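Local coordinates for protein probable glutaminase ybaS (Escherichia coli, PDB 1U60) that catalyses the hydrolysis of L-glutamine to L-glutamate and ammonium, and belongs to a family related to the beta-lactamases, at residues A[68-80]-A[114-128]. Residues are numbered along the deposited sequence; the frame is centred on the assembly and turned at random.
Sequences SKVCTLALALEDV and PLVNAGAIATTSLIN
Lys69 sends its ammonium group to two oxygens of the 114-128 segment. NZ donates to Leu115 O at 2.9 Å and to Asn117 OD1 at 3.0 Å. It meets Asn117 OD1 close to the amide plane, tilted 16° from it, but sits well above the carbonyl plane of Leu115. NZ is also hydrogen-bonded to Tyr244 OH. At the other end of the contact, Asn128 N donates to Asp79 OD2 at 2.9 Å, on the anti side of the carboxylate and well out of its plane. The Asn128 amide stacks on that carboxylate, with planes 7° apart. Arg138 forms a salt bridge with Asp79 OD2. Water 1 bridges Lys69 O and Pro114 O, and water 2 links Asp79 O to Asn128 ND2.

The helices 68-80 and 117-126 belong to the helical part of the beta-lactamase-like glutaminase fold. They run side by side at 41°, 8.9 Å apart at closest approach. Lys69 comes three residues after Ser66, in a Ser-X-X-Lys sequence as in the serine beta-lactamases. Ser66, Asn117, Tyr192 and Tyr244 are predicted to bind substrate, so the Lys69 end of the contact probably forms part of the glutamine pocket.

The remaining contacts are apolar. The lysine chain is extended beyond CG, and this carries NZ past Ala120, whose CB lies 3.6 Å from Lys69 CG. Tyr192 of helix 185-195 packs on both residues. Leu73 CD1 meets the Pro114 ring. Thr123 CG2 touches Ala76 CB at 3.7 Å, while Thr123 OG1 is turned back to Gly119 O. Thr72 CG2 rests against Thr124. Ile127 crosses Leu75 at about a right angle, and its CD1 comes within 3.5 Å of Ala76 N. Val80 CG2 packs on Leu126 CD2.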
# COMPACT_ATOMS: atom_id res chain seq x y z
N SER A 68 -2.82 -17.49 -7.25
CA SER A 68 -3.17 -18.46 -6.21
C SER A 68 -2.83 -18.00 -4.78
O SER A 68 -3.51 -18.42 -3.84
CB SER A 68 -2.44 -19.77 -6.49
OG SER A 68 -1.05 -19.64 -6.26
N LYS A 69 -1.85 -17.09 -4.63
CA LYS A 69 -1.44 -16.57 -3.31
C LYS A 69 -2.62 -15.90 -2.60
O LYS A 69 -2.74 -15.98 -1.36
CB LYS A 69 -0.25 -15.62 -3.42
CG LYS A 69 0.96 -16.25 -4.10
CD LYS A 69 2.05 -15.16 -4.30
CE LYS A 69 3.36 -15.75 -4.80
NZ LYS A 69 4.27 -14.60 -5.20
N VAL A 70 -3.52 -15.29 -3.37
CA VAL A 70 -4.65 -14.55 -2.78
C VAL A 70 -5.60 -15.60 -2.18
O VAL A 70 -6.15 -15.41 -1.08
CB VAL A 70 -5.34 -13.66 -3.82
CG1 VAL A 70 -6.65 -13.11 -3.28
CG2 VAL A 70 -4.42 -12.58 -4.28
N CYS A 71 -5.82 -16.69 -2.92
CA CYS A 71 -6.79 -17.68 -2.46
C CYS A 71 -6.31 -18.42 -1.20
O CYS A 71 -7.07 -18.69 -0.29
CB CYS A 71 -7.09 -18.72 -3.54
SG CYS A 71 -7.59 -18.02 -5.16
N THR A 72 -5.03 -18.76 -1.15
CA THR A 72 -4.55 -19.49 0.01
C THR A 72 -4.48 -18.56 1.21
O THR A 72 -4.71 -19.00 2.39
CB THR A 72 -3.19 -20.12 -0.37
OG1 THR A 72 -3.46 -21.24 -1.26
CG2 THR A 72 -2.45 -20.68 0.87
N LEU A 73 -4.14 -17.29 0.97
CA LEU A 73 -4.20 -16.30 2.03
C LEU A 73 -5.62 -16.27 2.60
O LEU A 73 -5.82 -16.17 3.82
CB LEU A 73 -3.79 -14.93 1.50
CG LEU A 73 -4.00 -13.74 2.43
CD1 LEU A 73 -3.27 -14.05 3.78
CD2 LEU A 73 -3.55 -12.42 1.83
N ALA A 74 -6.61 -16.22 1.72
CA ALA A 74 -8.00 -16.14 2.17
C ALA A 74 -8.32 -17.34 3.08
O ALA A 74 -8.89 -17.20 4.17
CB ALA A 74 -8.91 -16.06 1.03
N LEU A 75 -7.88 -18.53 2.67
CA LEU A 75 -8.09 -19.72 3.49
C LEU A 75 -7.36 -19.66 4.83
O LEU A 75 -7.90 -20.04 5.87
CB LEU A 75 -7.71 -20.98 2.69
CG LEU A 75 -8.02 -22.28 3.39
CD1 LEU A 75 -9.48 -22.38 3.84
CD2 LEU A 75 -7.65 -23.39 2.47
N ALA A 76 -6.12 -19.16 4.82
CA ALA A 76 -5.35 -19.09 6.07
C ALA A 76 -6.06 -18.17 7.04
O ALA A 76 -6.12 -18.43 8.25
CB ALA A 76 -3.98 -18.59 5.82
N LEU A 77 -6.61 -17.07 6.54
CA LEU A 77 -7.34 -16.16 7.40
C LEU A 77 -8.58 -16.82 8.02
O LEU A 77 -8.87 -16.64 9.21
CB LEU A 77 -7.71 -14.85 6.68
CG LEU A 77 -6.58 -13.86 6.35
CD1 LEU A 77 -7.04 -12.92 5.27
CD2 LEU A 77 -6.14 -13.11 7.60
N GLU A 78 -9.29 -17.62 7.24
CA GLU A 78 -10.46 -18.32 7.74
C GLU A 78 -10.03 -19.36 8.78
O GLU A 78 -10.71 -19.52 9.81
CB GLU A 78 -11.23 -19.03 6.62
CG GLU A 78 -11.84 -18.11 5.58
CD GLU A 78 -12.93 -17.22 6.16
OE1 GLU A 78 -13.76 -17.74 6.95
OE2 GLU A 78 -12.94 -16.01 5.89
N ASP A 79 -8.90 -20.02 8.53
CA ASP A 79 -8.39 -21.07 9.42
C ASP A 79 -7.81 -20.58 10.74
O ASP A 79 -8.15 -21.12 11.79
CB ASP A 79 -7.31 -21.89 8.75
CG ASP A 79 -7.85 -22.93 7.78
OD1 ASP A 79 -9.09 -23.06 7.58
OD2 ASP A 79 -7.05 -23.61 7.11
N VAL A 80 -6.94 -19.55 10.71
CA VAL A 80 -6.18 -19.16 11.90
C VAL A 80 -6.39 -17.70 12.34
O VAL A 80 -6.02 -17.34 13.44
CB VAL A 80 -4.66 -19.48 11.75
CG1 VAL A 80 -4.44 -20.96 11.44
CG2 VAL A 80 -3.97 -18.57 10.68
N PRO A 114 2.51 -12.49 2.56
CA PRO A 114 1.98 -13.75 1.96
C PRO A 114 1.95 -13.72 0.44
O PRO A 114 1.64 -14.72 -0.16
CB PRO A 114 0.52 -13.82 2.43
CG PRO A 114 0.25 -12.53 3.16
CD PRO A 114 1.50 -11.75 3.33
N LEU A 115 2.25 -12.58 -0.16
CA LEU A 115 2.21 -12.43 -1.61
C LEU A 115 3.55 -12.44 -2.33
O LEU A 115 3.55 -12.33 -3.52
CB LEU A 115 1.35 -11.23 -2.03
CG LEU A 115 -0.03 -11.14 -1.43
CD1 LEU A 115 -0.81 -9.96 -2.01
CD2 LEU A 115 -0.85 -12.46 -1.63
N VAL A 116 4.69 -12.52 -1.61
CA VAL A 116 5.93 -12.90 -2.26
C VAL A 116 6.07 -14.42 -2.15
O VAL A 116 5.34 -15.04 -1.41
CB VAL A 116 7.14 -12.17 -1.73
CG1 VAL A 116 6.92 -10.64 -1.89
CG2 VAL A 116 7.45 -12.58 -0.29
N ASN A 117 6.93 -15.03 -2.95
CA ASN A 117 6.96 -16.51 -2.97
C ASN A 117 7.20 -17.13 -1.57
O ASN A 117 6.59 -18.10 -1.18
CB ASN A 117 8.04 -17.01 -3.95
CG ASN A 117 7.60 -16.98 -5.41
OD1 ASN A 117 6.75 -16.20 -5.83
ND2 ASN A 117 8.28 -17.81 -6.23
N ALA A 118 8.14 -16.55 -0.83
CA ALA A 118 8.50 -17.09 0.48
C ALA A 118 7.27 -17.01 1.42
O ALA A 118 6.92 -17.99 2.06
CB ALA A 118 9.71 -16.27 1.06
N GLY A 119 6.61 -15.86 1.46
CA GLY A 119 5.43 -15.74 2.27
C GLY A 119 4.30 -16.66 1.85
O GLY A 119 3.54 -17.14 2.68
N ALA A 120 4.19 -16.91 0.56
CA ALA A 120 3.11 -17.70 0.04
C ALA A 120 3.33 -19.15 0.40
O ALA A 120 2.42 -19.85 0.78
CB ALA A 120 3.02 -17.54 -1.48
N ILE A 121 4.58 -19.60 0.30
CA ILE A 121 4.91 -20.97 0.68
C ILE A 121 4.65 -21.19 2.18
O ILE A 121 4.10 -22.23 2.58
CB ILE A 121 6.36 -21.31 0.29
CG1 ILE A 121 6.48 -21.38 -1.24
CG2 ILE A 121 6.79 -22.66 0.88
CD1 ILE A 121 7.90 -21.31 -1.79
N ALA A 122 4.97 -20.19 2.98
CA ALA A 122 4.67 -20.20 4.43
C ALA A 122 3.18 -20.18 4.71
O ALA A 122 2.70 -20.93 5.61
CB ALA A 122 5.36 -19.09 5.12
N THR A 123 2.41 -19.43 3.91
CA THR A 123 0.95 -19.35 4.08
C THR A 123 0.33 -20.73 3.68
O THR A 123 -0.55 -21.26 4.36
CB THR A 123 0.39 -18.24 3.27
OG1 THR A 123 1.04 -16.98 3.64
CG2 THR A 123 -1.12 -18.07 3.52
N THR A 124 0.79 -21.33 2.58
CA THR A 124 0.37 -22.67 2.21
C THR A 124 0.63 -23.66 3.34
O THR A 124 -0.22 -24.51 3.60
CB THR A 124 1.09 -23.09 0.92
OG1 THR A 124 0.67 -22.28 -0.18
CG2 THR A 124 0.75 -24.52 0.50
N SER A 125 1.74 -23.53 4.05
CA SER A 125 2.09 -24.43 5.15
C SER A 125 1.28 -24.20 6.43
O SER A 125 1.24 -25.09 7.30
CB SER A 125 3.59 -24.28 5.52
OG SER A 125 3.85 -23.15 6.36
N LEU A 126 0.68 -23.02 6.53
CA LEU A 126 -0.13 -22.55 7.68
C LEU A 126 -1.57 -23.06 7.67
O LEU A 126 -2.20 -23.10 8.73
CB LEU A 126 -0.13 -21.01 7.73
CG LEU A 126 -0.72 -20.27 8.93
CD1 LEU A 126 -0.18 -20.78 10.25
CD2 LEU A 126 -0.51 -18.77 8.80
N ILE A 127 -2.09 -23.45 6.49
CA ILE A 127 -3.44 -24.00 6.30
C ILE A 127 -3.66 -25.21 7.23
O ILE A 127 -2.75 -25.99 7.41
CB ILE A 127 -3.53 -24.42 4.72
CG1 ILE A 127 -3.51 -23.16 3.90
CG2 ILE A 127 -4.70 -25.31 4.29
CD1 ILE A 127 -4.25 -22.13 4.44
N ASN A 128 -4.85 -25.34 7.81
CA ASN A 128 -5.17 -26.54 8.60
C ASN A 128 -5.24 -27.77 7.67
O ASN A 128 -5.88 -27.76 6.62
CB ASN A 128 -6.57 -26.40 9.26
CG ASN A 128 -6.63 -25.40 10.41
OD1 ASN A 128 -7.75 -25.02 10.80
ND2 ASN A 128 -5.51 -25.07 11.00
O HOH W 1 -0.39 -16.67 0.12
O HOH W 2 -6.79 -23.51 13.48